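Local coordinates for pyridoxamine 5-phosphate-dependent dehydrase (Escherichia coli, PDB 3B8X), which removes the C3'-hydroxyl of GDP-4-keto-6-deoxy-D-mannose by a combined transamination and deoxygenation, a vitamin B6-dependent step on the way to the O-antigen sugar L-colitose, at residues Y18-S23 and S257-I262; N62-A67 and L212-H217; T92-L97 and G338-N343; L223-K228 and K233-F238. The protein carries 1 engineered substitution. All blocks are in the same frame, centred on the assembly; numbering follows the deposited sequence.

Overall arrangement
Interactions 2 and 3 lie closest to the cofactor adducts, and they touch each other. Asn62 ND2 probably donates to Thr92 O (3.2 Å), and Ile66 packs on Leu97. In interaction 2, His217 borders one of the two adducts. In interaction 3, Thr92 and Thr93 border the other. Both contacts reach the second subunit, and each adduct is held by residues of both chains. Interaction 4 follows interaction 2 along the chain and meets it through Leu212 and Leu223; their centres are 19 Å apart. Interaction 1 stands apart. Its nearest atoms are about 10 Å from those of interaction 2 and about 17 Å from those of interaction 3.

Interaction 1: Y18-S23 and S257-I262; sequences YKAIQS and SGAIGI
Within 18-23, Ala20 is the first residue to meet 257-262. Its CB points toward that helix and sits 3.8 Å from Ala259 CB. Ala20 CB also lies 3.7 Å from Ala259 O, so it rests against backbone as well as side chain. The small residues let the two helices come near: the CA atoms of Ala20 and Ala259 are 5.4 Å apart, and the short axes approach to 8.3 Å. The helix segments run roughly antiparallel, their N-to-C directions 147° apart. The contact joins the N-terminal helix to the long helix 255-286 in a fold type I aminotransferase of the DegT/DnrJ/EryC1 family. Ile21 comes next. Its CG1 is anti to the carbonyl carbon (chi1 -65°), which carries the ethyl arm over to Ile260. Ile21 CG1 meets CG1 of Ile260 at 3.8 Å, and the two CD1 atoms are also 3.8 Å apart. The arms cross obliquely, ethyl on ethyl. Trp13 packs on both isoleucines. Leu25 of the second subunit packs on Ile21 as well.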
# COMPACT_ATOMS: atom_id res chain seq x y z
N TYR B 18 7.33 4.43 23.26
CA TYR B 18 7.46 3.03 23.67
C TYR B 18 6.32 2.60 24.56
O TYR B 18 5.86 1.46 24.49
CB TYR B 18 8.78 2.86 24.39
CG TYR B 18 9.92 2.80 23.39
CD1 TYR B 18 10.60 3.97 22.98
CD2 TYR B 18 10.26 1.58 22.79
CE1 TYR B 18 11.60 3.88 22.01
CE2 TYR B 18 11.24 1.49 21.82
CZ TYR B 18 11.93 2.64 21.46
OH TYR B 18 12.93 2.52 20.53
N LYS B 19 5.86 3.53 25.39
CA LYS B 19 4.72 3.27 26.26
C LYS B 19 3.45 3.07 25.42
O LYS B 19 2.56 2.30 25.76
CB LYS B 19 4.52 4.43 27.27
CG LYS B 19 5.30 4.23 28.58
CD LYS B 19 5.83 5.54 29.15
CE LYS B 19 7.13 5.31 29.93
NZ LYS B 19 6.98 5.56 31.40
N ALA B 20 3.36 3.84 24.33
CA ALA B 20 2.22 3.70 23.43
C ALA B 20 2.23 2.30 22.82
O ALA B 20 1.21 1.63 22.76
CB ALA B 20 2.27 4.80 22.32
N ILE B 21 3.38 1.87 22.29
CA ILE B 21 3.49 0.55 21.70
C ILE B 21 3.14 -0.53 22.70
O ILE B 21 2.41 -1.47 22.41
CB ILE B 21 4.90 0.30 21.16
CG1 ILE B 21 5.15 1.30 20.01
CG2 ILE B 21 5.08 -1.16 20.78
CD1 ILE B 21 6.60 1.36 19.49
N GLN B 22 3.62 -0.36 23.92
CA GLN B 22 3.31 -1.31 24.97
C GLN B 22 1.80 -1.41 25.17
O GLN B 22 1.25 -2.50 25.39
CB GLN B 22 3.97 -0.88 26.29
CG GLN B 22 3.93 -1.99 27.32
CD GLN B 22 4.45 -3.34 26.78
OE1 GLN B 22 5.59 -3.45 26.32
NE2 GLN B 22 3.62 -4.37 26.88
N SER B 23 1.14 -0.26 25.15
CA SER B 23 -0.30 -0.23 25.29
C SER B 23 -1.00 -0.99 24.18
O SER B 23 -2.00 -1.66 24.44
CB SER B 23 -0.82 1.20 25.42
OG SER B 23 0.27 2.09 25.59
N SER B 257 1.12 2.27 14.76
CA SER B 257 1.49 3.54 14.14
C SER B 257 0.61 4.68 14.64
O SER B 257 1.07 5.80 14.81
CB SER B 257 1.46 3.46 12.64
OG SER B 257 2.58 2.71 12.20
N GLY B 258 -0.67 4.40 14.83
CA GLY B 258 -1.61 5.41 15.30
C GLY B 258 -1.26 5.76 16.77
O GLY B 258 -1.26 6.92 17.14
N ALA B 259 -0.88 4.78 17.57
CA ALA B 259 -0.55 5.07 18.96
C ALA B 259 0.68 5.94 19.06
O ALA B 259 0.69 6.92 19.80
CB ALA B 259 -0.39 3.80 19.80
N ILE B 260 1.70 5.57 18.30
CA ILE B 260 2.94 6.30 18.30
C ILE B 260 2.60 7.71 17.83
O ILE B 260 3.15 8.71 18.35
CB ILE B 260 3.94 5.68 17.30
CG1 ILE B 260 4.41 4.29 17.76
CG2 ILE B 260 5.11 6.62 17.07
CD1 ILE B 260 4.97 3.36 16.67
N GLY B 261 1.78 7.79 16.78
CA GLY B 261 1.51 9.11 16.18
C GLY B 261 0.91 10.12 17.16
O GLY B 261 1.15 11.31 17.06
N ILE B 262 0.06 9.63 18.05
CA ILE B 262 -0.61 10.52 18.99
C ILE B 262 0.42 11.21 19.87
O ILE B 262 0.31 12.39 20.17
CB ILE B 262 -1.50 9.67 19.90
CG1 ILE B 262 -2.75 9.25 19.12
CG2 ILE B 262 -1.72 10.39 21.23
CD1 ILE B 262 -3.41 7.92 19.62

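Interaction 2: N62-A67 and L212-H217; sequences NLLMIA and LCIRAH. With G4M ([(2R,3S,4R,5R)-5-(2-amino-6-oxo-1,6-dihydro-9H-purin-9-yl)-3,4-dihydroxytetrahydrofuran-2-yl]methyl (2R,3S,4S,5S,6R)-3,4-dihydroxy-5-[({3-hydroxy-2-methyl-5-[(phosphonooxy)methyl]pyridin-4-yl}methyl)amino]-6-methyltetrahydro-2H-pyran-2-yl dihydrogen diphosphate), chain G.
Leu64 has CG anti to its carbonyl carbon (chi1 -66°), and Ile214 holds CG1 between its own backbone N and carbonyl carbon (chi1 61°). These torsions bring the two side chains alongside each other, pointing in opposite directions. Leu64 CD2 touches Ile214 CD1 at 4.0 Å. The other branch of the leucine goes further: CD1 packs on the backbone of Arg215, 3.6 Å from its CA, and lies 3.9 Å from Arg215 CB. Ala67, one turn on, offers its CB to Ile214 CD1 at 4.1 Å. The tip of the isoleucine therefore sits beside both Leu64 and Ala67. No hydrogen bond spans the contact. It is buried apolar packing of helix 58-68 on helix 205-214 and the residues that follow it, within the large domain of a fold type I aminotransferase. Each segment also borders a bound adduct, though not the same one. Asn62 touches one and bonds to Asp161 and Thr183. The edge of the His217 ring lies by the phosphate of the other, with His217 CE1 3.6 Å from OP3. The backbone O of His217 is bonded to Ser91 OG of the second subunit, which ties this turn across the dimer interface. From the place where Leu64 covers its CB, the Arg215 chain leads away and bends at chi3. Its guanidinium NH1 forms a salt bridge with Glu40 and a hydrogen bond to Met54 O.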
# COMPACT_ATOMS: atom_id res chain seq x y z
N ASN B 62 -0.94 9.70 -1.20
CA ASN B 62 -1.05 10.32 -2.50
C ASN B 62 -1.84 9.40 -3.43
O ASN B 62 -2.61 9.89 -4.26
CB ASN B 62 0.35 10.49 -3.11
CG ASN B 62 1.07 11.71 -2.63
OD1 ASN B 62 0.49 12.58 -1.99
ND2 ASN B 62 2.36 11.81 -2.97
N LEU B 63 -1.64 8.08 -3.31
CA LEU B 63 -2.37 7.18 -4.19
C LEU B 63 -3.88 7.36 -4.00
O LEU B 63 -4.64 7.54 -4.96
CB LEU B 63 -1.95 5.72 -3.99
CG LEU B 63 -2.61 4.64 -4.85
CD1 LEU B 63 -2.21 4.65 -6.29
CD2 LEU B 63 -2.24 3.33 -4.20
N LEU B 64 -4.30 7.34 -2.74
CA LEU B 64 -5.73 7.55 -2.42
C LEU B 64 -6.22 8.93 -2.78
O LEU B 64 -7.41 9.08 -3.10
CB LEU B 64 -6.03 7.24 -0.94
CG LEU B 64 -5.87 5.78 -0.44
CD1 LEU B 64 -6.71 5.40 0.77
CD2 LEU B 64 -6.08 4.76 -1.52
N MET B 65 -5.37 9.95 -2.63
CA MET B 65 -5.78 11.32 -2.96
C MET B 65 -6.25 11.38 -4.40
O MET B 65 -7.34 11.87 -4.70
CB MET B 65 -4.67 12.33 -2.69
CG MET B 65 -5.08 13.68 -3.08
SD MET B 65 -3.86 14.90 -2.53
CE MET B 65 -2.34 14.47 -3.42
N ILE B 66 -5.42 10.86 -5.31
CA ILE B 66 -5.78 10.82 -6.75
C ILE B 66 -6.97 9.90 -7.05
O ILE B 66 -7.90 10.23 -7.79
CB ILE B 66 -4.54 10.36 -7.60
CG1 ILE B 66 -3.38 11.30 -7.34
CG2 ILE B 66 -4.89 10.30 -9.08
CD1 ILE B 66 -3.78 12.78 -7.54
N ALA B 67 -6.92 8.70 -6.53
CA ALA B 67 -8.00 7.76 -6.79
C ALA B 67 -9.37 8.27 -6.39
O ALA B 67 -10.38 8.10 -7.09
CB ALA B 67 -7.70 6.49 -6.06
N LEU B 212 -12.31 6.55 3.27
CA LEU B 212 -12.53 5.47 4.25
C LEU B 212 -12.84 4.14 3.59
O LEU B 212 -12.48 3.07 4.11
CB LEU B 212 -13.66 5.83 5.19
CG LEU B 212 -13.38 7.01 6.13
CD1 LEU B 212 -14.67 7.33 6.84
CD2 LEU B 212 -12.28 6.67 7.12
N CYS B 213 -13.54 4.21 2.46
CA CYS B 213 -13.88 3.00 1.71
C CYS B 213 -12.69 2.40 0.95
O CYS B 213 -12.43 1.20 1.02
CB CYS B 213 -14.98 3.37 0.71
SG CYS B 213 -15.50 2.03 -0.44
N ILE B 214 -11.97 3.24 0.20
CA ILE B 214 -10.87 2.74 -0.60
C ILE B 214 -9.59 2.40 0.16
O ILE B 214 -8.68 1.71 -0.38
CB ILE B 214 -10.62 3.58 -1.83
CG1 ILE B 214 -10.25 5.01 -1.41
CG2 ILE B 214 -11.79 3.46 -2.77
CD1 ILE B 214 -9.77 5.84 -2.62
N ARG B 215 -9.50 2.90 1.41
CA ARG B 215 -8.33 2.58 2.24
C ARG B 215 -8.41 1.13 2.59
O ARG B 215 -7.40 0.51 2.90
CB ARG B 215 -8.38 3.25 3.63
CG ARG B 215 -7.24 2.78 4.53
CD ARG B 215 -7.21 3.65 5.78
NE ARG B 215 -8.49 3.63 6.51
CZ ARG B 215 -8.74 4.34 7.61
NH1 ARG B 215 -7.84 5.20 8.09
NH2 ARG B 215 -9.93 4.22 8.21
N ALA B 216 -9.62 0.59 2.64
CA ALA B 216 -9.73 -0.78 3.13
C ALA B 216 -10.66 -1.67 2.32
O ALA B 216 -11.84 -1.79 2.65
CB ALA B 216 -10.18 -0.79 4.59
N HIS B 217 -10.11 -2.29 1.30
CA HIS B 217 -10.83 -3.26 0.49
C HIS B 217 -12.00 -2.79 -0.33
O HIS B 217 -12.60 -3.62 -1.03
CB HIS B 217 -11.28 -4.44 1.36
CG HIS B 217 -10.19 -5.01 2.20
ND1 HIS B 217 -9.17 -5.78 1.66
CD2 HIS B 217 -9.97 -4.98 3.54
CE1 HIS B 217 -8.38 -6.20 2.63
NE2 HIS B 217 -8.83 -5.72 3.78
OP3 G4M G . -6.44 -8.99 3.94
PL G4M G . -5.13 -8.91 3.02
OP1 G4M G . -4.94 -7.48 2.39
OP2 G4M G . -3.80 -9.34 3.81
OP4 G4M G . -5.20 -10.01 1.85
C5B G4M G . -6.17 -9.67 0.88
C5L G4M G . -6.75 -10.95 0.25
C6L G4M G . -6.49 -11.25 -1.08
N1L G4M G . -6.98 -12.34 -1.68
C2L G4M G . -7.85 -13.13 -1.08
C2A G4M G . -8.44 -14.28 -1.88
C3L G4M G . -8.20 -12.89 0.27
O3L G4M G . -9.11 -13.67 0.91
C4L G4M G . -7.63 -11.77 0.95
C4A G4M G . -8.01 -11.47 2.27
N4A G4M G . -8.87 -12.25 2.91
C4G G4M G . -9.14 -12.06 4.25
C5G G4M G . -10.62 -12.29 4.57
C6G G4M G . -11.02 -13.67 4.07
O5G G4M G . -10.77 -12.26 5.99
C3G G4M G . -8.71 -10.67 4.75
O3G G4M G . -7.60 -10.83 5.65
C2G G4M G . -9.90 -9.96 5.44
O2G G4M G . -9.47 -8.74 6.08
C1G G4M G . -10.64 -10.89 6.44
O1G G4M G . -11.97 -10.39 6.69
P2 G4M G . -12.09 -10.56 8.27
O3P G4M G . -11.82 -12.08 8.73
O4P G4M G . -13.61 -10.20 8.64
OPP G4M G . -11.01 -9.57 8.96
P G4M G . -11.58 -9.07 10.40
O1P G4M G . -13.18 -9.16 10.55
O2P G4M G . -11.15 -7.52 10.53
O5' G4M G . -10.84 -9.87 11.61
C5' G4M G . -11.26 -11.23 11.67
C4' G4M G . -11.53 -11.64 13.12
O4' G4M G . -10.32 -11.56 13.94
C3' G4M G . -12.57 -10.68 13.77
O3' G4M G . -13.42 -11.37 14.69
C2' G4M G . -11.68 -9.63 14.48
O2' G4M G . -12.30 -9.15 15.68
C1' G4M G . -10.44 -10.45 14.85
N9 G4M G . -9.25 -9.61 14.82
C8 G4M G . -8.74 -8.98 13.72
N7 G4M G . -7.66 -8.34 14.09
C4 G4M G . -8.46 -9.35 15.89
C5 G4M G . -7.43 -8.54 15.42
C6 G4M G . -6.44 -8.13 16.34
O6 G4M G . -5.50 -7.44 15.99
N3 G4M G . -8.50 -9.72 17.17
C2 G4M G . -7.57 -9.32 18.01
N1 G4M G . -6.54 -8.54 17.62
N2 G4M G . -7.64 -9.73 19.31

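Interaction 3: T92-L97 and G338-N343; sequences TTYYPL and GNFLKN. With NA (sodium ion), chain M; G4M ([(2R,3S,4R,5R)-5-(2-amino-6-oxo-1,6-dihydro-9H-purin-9-yl)-3,4-dihydroxytetrahydrofuran-2-yl]methyl (2R,3S,4S,5S,6R)-3,4-dihydroxy-5-[({3-hydroxy-2-methyl-5-[(phosphonooxy)methyl]pyridin-4-yl}methyl)amino]-6-methyltetrahydro-2H-pyran-2-yl dihydrogen diphosphate), chain O.
Tyr94 and Phe340 form a face-to-face stack with ring centroids 4.0 Å apart and planes at 27°. The rings are offset. Tyr94 CD2 lies over the centre of the Phe340 ring, 3.3 Å above its plane, while Phe340 CD2 sits toward the rim of the tyrosine ring. Phe340 has CG anti to its backbone N (chi1 -164°), which sends the ring out to the helix. Apolar contact adds a second tyrosine: Tyr95 CE1 meets the edge of the Phe340 ring, 4.3 Å from CZ. No hydrogen bond crosses between the segments, and the tyrosine hydroxyls are used by others. Tyr94 OH bonds to Pro86 O, and Tyr95 OH to His217 O of the second subunit. Hydrogen bonds within 338-343 shape the loop. Asn339 OD1 accepts from Leu341 N at 3.0 Å, an Asx turn in which the donor stands above the carbonyl plane. Metal coordination comes next. Asn343 OD1 binds a sodium ion at 2.3 Å, whose other ligands include two waters, Asp345 and Phe244 O of the second subunit. On helix 91-99, Thr92 OG1 lies 3.7 Å from C5B of the adduct and Thr93 OG1 3.8 Å from its pyridine N1L. The stack thus joins a helix lining the cofactor pocket to a sodium-binding loop at the dimer interface, in a fold type I aminotransferase.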
# COMPACT_ATOMS: atom_id res chain seq x y z
N THR B 92 6.65 9.14 -5.90
CA THR B 92 5.26 8.81 -5.62
C THR B 92 4.30 10.01 -5.62
O THR B 92 3.11 9.83 -5.42
CB THR B 92 5.06 7.87 -4.41
OG1 THR B 92 5.48 8.51 -3.21
CG2 THR B 92 5.79 6.55 -4.60
N THR B 93 4.81 11.22 -5.86
CA THR B 93 3.95 12.35 -6.15
C THR B 93 3.43 12.07 -7.60
O THR B 93 2.23 12.20 -7.91
CB THR B 93 4.71 13.66 -6.23
OG1 THR B 93 5.36 13.88 -4.98
CG2 THR B 93 3.70 14.79 -6.43
N TYR B 94 4.34 11.61 -8.45
CA TYR B 94 4.03 11.34 -9.86
C TYR B 94 3.29 10.04 -10.30
O TYR B 94 2.46 10.06 -11.23
CB TYR B 94 5.34 11.42 -10.65
CG TYR B 94 6.04 12.75 -10.45
CD1 TYR B 94 5.44 13.94 -10.85
CD2 TYR B 94 7.27 12.80 -9.82
CE1 TYR B 94 6.08 15.15 -10.61
CE2 TYR B 94 7.94 13.98 -9.61
CZ TYR B 94 7.34 15.15 -10.03
OH TYR B 94 8.00 16.35 -9.79
N TYR B 95 3.64 8.91 -9.69
CA TYR B 95 3.10 7.62 -10.15
C TYR B 95 1.59 7.50 -10.18
O TYR B 95 1.02 6.93 -11.14
CB TYR B 95 3.75 6.43 -9.44
CG TYR B 95 5.30 6.33 -9.47
CD1 TYR B 95 6.08 6.77 -10.56
CD2 TYR B 95 5.98 5.81 -8.38
CE1 TYR B 95 7.48 6.65 -10.55
CE2 TYR B 95 7.35 5.68 -8.37
CZ TYR B 95 8.10 6.11 -9.44
OH TYR B 95 9.47 5.90 -9.40
N PRO B 96 0.93 7.88 -9.08
CA PRO B 96 -0.53 7.72 -9.02
C PRO B 96 -1.12 8.47 -10.22
O PRO B 96 -2.19 8.18 -10.69
CB PRO B 96 -0.92 8.41 -7.69
CG PRO B 96 0.35 8.42 -6.86
CD PRO B 96 1.51 8.46 -7.84
N LEU B 97 -0.41 9.45 -10.74
CA LEU B 97 -0.97 10.24 -11.83
C LEU B 97 -1.03 9.36 -13.02
O LEU B 97 -2.05 9.25 -13.70
CB LEU B 97 -0.13 11.50 -12.08
CG LEU B 97 0.11 12.45 -10.90
CD1 LEU B 97 0.81 13.70 -11.41
CD2 LEU B 97 -1.21 12.85 -10.20
N GLY B 338 15.21 15.47 -8.05
CA GLY B 338 16.03 16.34 -8.89
C GLY B 338 15.07 16.67 -10.02
O GLY B 338 13.84 16.73 -9.81
N ASN B 339 15.60 16.83 -11.23
CA ASN B 339 14.73 17.06 -12.37
C ASN B 339 14.09 15.75 -12.80
O ASN B 339 14.70 14.89 -13.46
CB ASN B 339 15.52 17.58 -13.55
CG ASN B 339 14.66 17.72 -14.79
OD1 ASN B 339 13.45 17.89 -14.70
ND2 ASN B 339 15.28 17.67 -15.95
N PHE B 340 12.84 15.57 -12.39
CA PHE B 340 12.17 14.34 -12.71
C PHE B 340 12.12 14.13 -14.22
O PHE B 340 11.97 13.00 -14.67
CB PHE B 340 10.76 14.35 -12.11
CG PHE B 340 10.12 12.99 -12.05
CD1 PHE B 340 10.50 12.08 -11.08
CD2 PHE B 340 9.10 12.64 -12.92
CE1 PHE B 340 9.92 10.82 -10.99
CE2 PHE B 340 8.49 11.38 -12.87
CZ PHE B 340 8.93 10.46 -11.91
N LEU B 341 12.22 15.18 -15.03
CA LEU B 341 12.10 14.92 -16.45
C LEU B 341 13.21 14.12 -17.04
O LEU B 341 13.12 13.65 -18.16
CB LEU B 341 11.74 16.14 -17.26
CG LEU B 341 10.34 16.43 -16.75
CD1 LEU B 341 10.24 17.83 -16.16
CD2 LEU B 341 9.31 16.10 -17.82
N LYS B 342 14.24 13.88 -16.26
CA LYS B 342 15.31 13.10 -16.80
C LYS B 342 14.91 11.65 -16.87
O LYS B 342 15.56 10.87 -17.55
CB LYS B 342 16.53 13.21 -15.89
CG LYS B 342 16.30 12.49 -14.58
CD LYS B 342 17.40 12.73 -13.57
CE LYS B 342 16.76 12.86 -12.17
NZ LYS B 342 17.75 12.88 -11.04
N ASN B 343 13.86 11.29 -16.14
CA ASN B 343 13.48 9.88 -16.02
C ASN B 343 12.75 9.29 -17.22
O ASN B 343 11.56 8.97 -17.19
CB ASN B 343 12.74 9.60 -14.70
CG ASN B 343 13.61 9.89 -13.46
OD1 ASN B 343 14.59 9.20 -13.19
ND2 ASN B 343 13.20 10.89 -12.66
NA NA M . 15.13 7.07 -13.95
OP3 G4M O . 8.03 7.95 2.28
PL G4M O . 6.45 8.09 2.18
OP1 G4M O . 5.77 6.92 1.30
OP2 G4M O . 5.83 8.06 3.67
OP4 G4M O . 6.09 9.57 1.60
C5B G4M O . 6.34 9.56 0.22
C5L G4M O . 6.56 10.96 -0.19
C6L G4M O . 5.56 11.62 -0.89
N1L G4M O . 5.76 12.85 -1.32
C2L G4M O . 6.89 13.50 -1.12
C2A G4M O . 7.07 14.89 -1.70
C3L G4M O . 7.94 12.95 -0.40
O3L G4M O . 9.09 13.65 -0.29
C4L G4M O . 7.75 11.62 0.12
C4A G4M O . 8.76 10.97 0.84
N4A G4M O . 9.92 11.53 0.98
C4G G4M O . 10.89 10.90 1.80
C5G G4M O . 12.29 11.15 1.29
C6G G4M O . 12.52 12.64 1.04
O5G G4M O . 13.08 10.78 2.42
C3G G4M O . 10.70 9.38 1.85
O3G G4M O . 10.13 9.06 3.11
C2G G4M O . 12.09 8.68 1.76
O2G G4M O . 12.02 7.31 2.16
C1G G4M O . 13.10 9.38 2.63
O1G G4M O . 14.37 9.00 2.12
P2 G4M O . 15.57 8.74 3.14
O3P G4M O . 15.66 9.95 4.20
O4P G4M O . 16.95 8.79 2.29
OPP G4M O . 15.18 7.32 3.79
P G4M O . 16.37 6.67 4.66
O1P G4M O . 17.83 6.47 3.99
O2P G4M O . 15.73 5.24 4.96
O5' G4M O . 16.38 7.32 6.10
C5' G4M O . 17.25 8.43 6.16
C4' G4M O . 18.16 8.23 7.36
O4' G4M O . 17.38 7.72 8.48
C3' G4M O . 19.22 7.15 7.05
O3' G4M O . 20.38 7.51 7.78
C2' G4M O . 18.58 5.85 7.58
O2' G4M O . 19.62 4.96 7.99
C1' G4M O . 17.86 6.40 8.81
N9 G4M O . 16.75 5.53 9.22
C8 G4M O . 15.62 5.30 8.50
N7 G4M O . 14.84 4.51 9.22
C4 G4M O . 16.67 4.87 10.42
C5 G4M O . 15.42 4.20 10.42
C6 G4M O . 15.05 3.43 11.58
O6 G4M O . 13.99 2.83 11.68
N3 G4M O . 17.49 4.76 11.47
C2 G4M O . 17.14 4.03 12.51
N1 G4M O . 15.94 3.37 12.60
N2 G4M O . 18.00 3.93 13.56
O HOH W 1 16.29 8.18 -15.81
O HOH W 2 17.39 7.42 -13.41

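Interaction 4: L223-K228 and K233-F238; sequences LPKKNK and KSDDQF
Lys225 and Lys233 exchange bonds in both directions. Lys233 N donates to Lys225 O at 2.6 Å; this bond is nearly straight (167°) and lies in the carbonyl plane. In return, Lys225 NZ reaches Lys233 O at 3.1 Å, helped by bends at chi2 and chi4 that fold the chain over the opposite backbone. The ammonium of Lys233 has two backbone carbonyl partners. Lys233 NZ donates to Leu223 O at 2.8 Å, tilted from the carbonyl plane, and also to Thr220 O. Lys233 CD passes Leu223 CB at 4.0 Å. The arrangement is the base of a small β-hairpin. Strands 226-227 and 231-232 pair antiparallel, and the Lys225-Lys233 backbone bond lies one step beyond them. Asn227 braces the first arm. Its ND2 donates to Pro224 O at 3.1 Å, almost in line with the carbonyl, and its OD1 accepts from the backbone N of Val229 and of Thr230 in the turn. The Asn227 and Lys233 side chains cross at about a right angle, with Asn227 ND2 3.6 Å from Lys233 CG. Asp235 may add a long ion pair with Lys225, but its OD1 is doubtfully placed. Beyond it, Ser234 OG accepts from Asp236 N at 2.8 Å, an ST turn. Asp236 holds the N-cap position of helix 237-241, and its OD1 makes a weak bond to Glu239 N.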
# COMPACT_ATOMS: atom_id res chain seq x y z
N LEU B 223 -17.48 2.75 6.98
CA LEU B 223 -18.40 3.82 6.63
C LEU B 223 -19.50 3.87 7.71
O LEU B 223 -19.90 2.84 8.28
CB LEU B 223 -19.05 3.49 5.30
CG LEU B 223 -18.14 3.52 4.09
CD1 LEU B 223 -18.96 3.13 2.86
CD2 LEU B 223 -17.61 4.94 3.93
N PRO B 224 -19.99 5.07 7.99
CA PRO B 224 -21.08 5.23 8.95
C PRO B 224 -22.38 4.75 8.25
O PRO B 224 -22.45 4.65 7.03
CB PRO B 224 -21.11 6.75 9.19
CG PRO B 224 -20.34 7.36 8.04
CD PRO B 224 -19.34 6.33 7.63
N LYS B 225 -23.43 4.49 9.02
CA LYS B 225 -24.70 4.01 8.46
C LYS B 225 -25.22 4.89 7.33
O LYS B 225 -25.69 4.43 6.30
CB LYS B 225 -25.74 3.89 9.56
CG LYS B 225 -27.03 3.26 9.09
CD LYS B 225 -27.16 1.86 9.59
CE LYS B 225 -28.62 1.52 9.63
NZ LYS B 225 -29.38 2.23 8.54
N LYS B 226 -25.13 6.19 7.53
CA LYS B 226 -25.51 7.11 6.48
C LYS B 226 -24.16 7.61 6.00
O LYS B 226 -23.37 8.11 6.80
CB LYS B 226 -26.30 8.30 7.06
CG LYS B 226 -27.12 8.00 8.30
CD LYS B 226 -28.40 8.83 8.33
CE LYS B 226 -28.85 9.11 9.76
NZ LYS B 226 -29.71 10.33 9.85
N ASN B 227 -23.86 7.47 4.71
CA ASN B 227 -22.55 7.91 4.23
C ASN B 227 -22.71 8.31 2.80
O ASN B 227 -23.66 7.90 2.14
CB ASN B 227 -21.53 6.76 4.32
CG ASN B 227 -21.88 5.62 3.40
OD1 ASN B 227 -21.65 5.69 2.19
ND2 ASN B 227 -22.61 4.65 3.95
N LYS B 228 -21.77 9.09 2.30
CA LYS B 228 -21.84 9.57 0.92
C LYS B 228 -21.56 8.55 -0.15
O LYS B 228 -21.66 8.86 -1.34
CB LYS B 228 -20.83 10.71 0.76
CG LYS B 228 -21.21 12.02 1.46
CD LYS B 228 -22.31 11.88 2.50
CE LYS B 228 -22.91 13.24 2.84
NZ LYS B 228 -24.33 13.37 2.40
N LYS B 233 -26.53 2.45 4.90
CA LYS B 233 -26.12 1.07 5.13
C LYS B 233 -27.27 0.17 5.57
O LYS B 233 -28.21 0.64 6.20
CB LYS B 233 -24.90 1.01 6.09
CG LYS B 233 -23.60 1.55 5.44
CD LYS B 233 -22.39 1.63 6.37
CE LYS B 233 -22.31 0.42 7.23
NZ LYS B 233 -20.99 0.27 7.86
N SER B 234 -27.22 -1.12 5.22
CA SER B 234 -28.24 -2.06 5.67
C SER B 234 -27.93 -2.42 7.11
O SER B 234 -26.80 -2.33 7.56
CB SER B 234 -28.27 -3.34 4.85
OG SER B 234 -28.59 -4.43 5.71
N ASP B 235 -28.96 -2.88 7.82
CA ASP B 235 -28.82 -3.25 9.22
C ASP B 235 -28.34 -4.68 9.40
O ASP B 235 -27.83 -5.06 10.46
CB ASP B 235 -30.15 -3.05 9.93
CG ASP B 235 -30.35 -1.60 10.34
OD1 ASP B 235 -29.34 -0.96 10.70
OD2 ASP B 235 -31.49 -1.10 10.31
N ASP B 236 -28.47 -5.44 8.33
CA ASP B 236 -28.09 -6.85 8.30
C ASP B 236 -26.56 -6.91 8.06
O ASP B 236 -26.05 -6.63 6.97
CB ASP B 236 -28.94 -7.48 7.19
CG ASP B 236 -28.41 -8.79 6.66
OD1 ASP B 236 -27.64 -9.48 7.35
OD2 ASP B 236 -28.80 -9.13 5.52
N GLN B 237 -25.81 -7.23 9.10
CA GLN B 237 -24.36 -7.28 8.97
C GLN B 237 -23.89 -8.36 8.02
O GLN B 237 -22.96 -8.16 7.26
CB GLN B 237 -23.67 -7.44 10.31
CG GLN B 237 -24.58 -7.27 11.48
CD GLN B 237 -24.69 -8.53 12.32
OE1 GLN B 237 -23.70 -9.28 12.49
NE2 GLN B 237 -25.89 -8.80 12.85
N PHE B 238 -24.56 -9.51 8.00
CA PHE B 238 -24.16 -10.52 7.04
C PHE B 238 -24.11 -9.87 5.66
O PHE B 238 -23.31 -10.28 4.82
CB PHE B 238 -25.14 -11.70 7.02
CG PHE B 238 -24.60 -12.94 6.39
CD1 PHE B 238 -23.92 -13.89 7.16
CD2 PHE B 238 -24.80 -13.18 5.03
CE1 PHE B 238 -23.46 -15.09 6.58
CE2 PHE B 238 -24.32 -14.38 4.43
CZ PHE B 238 -23.67 -15.33 5.22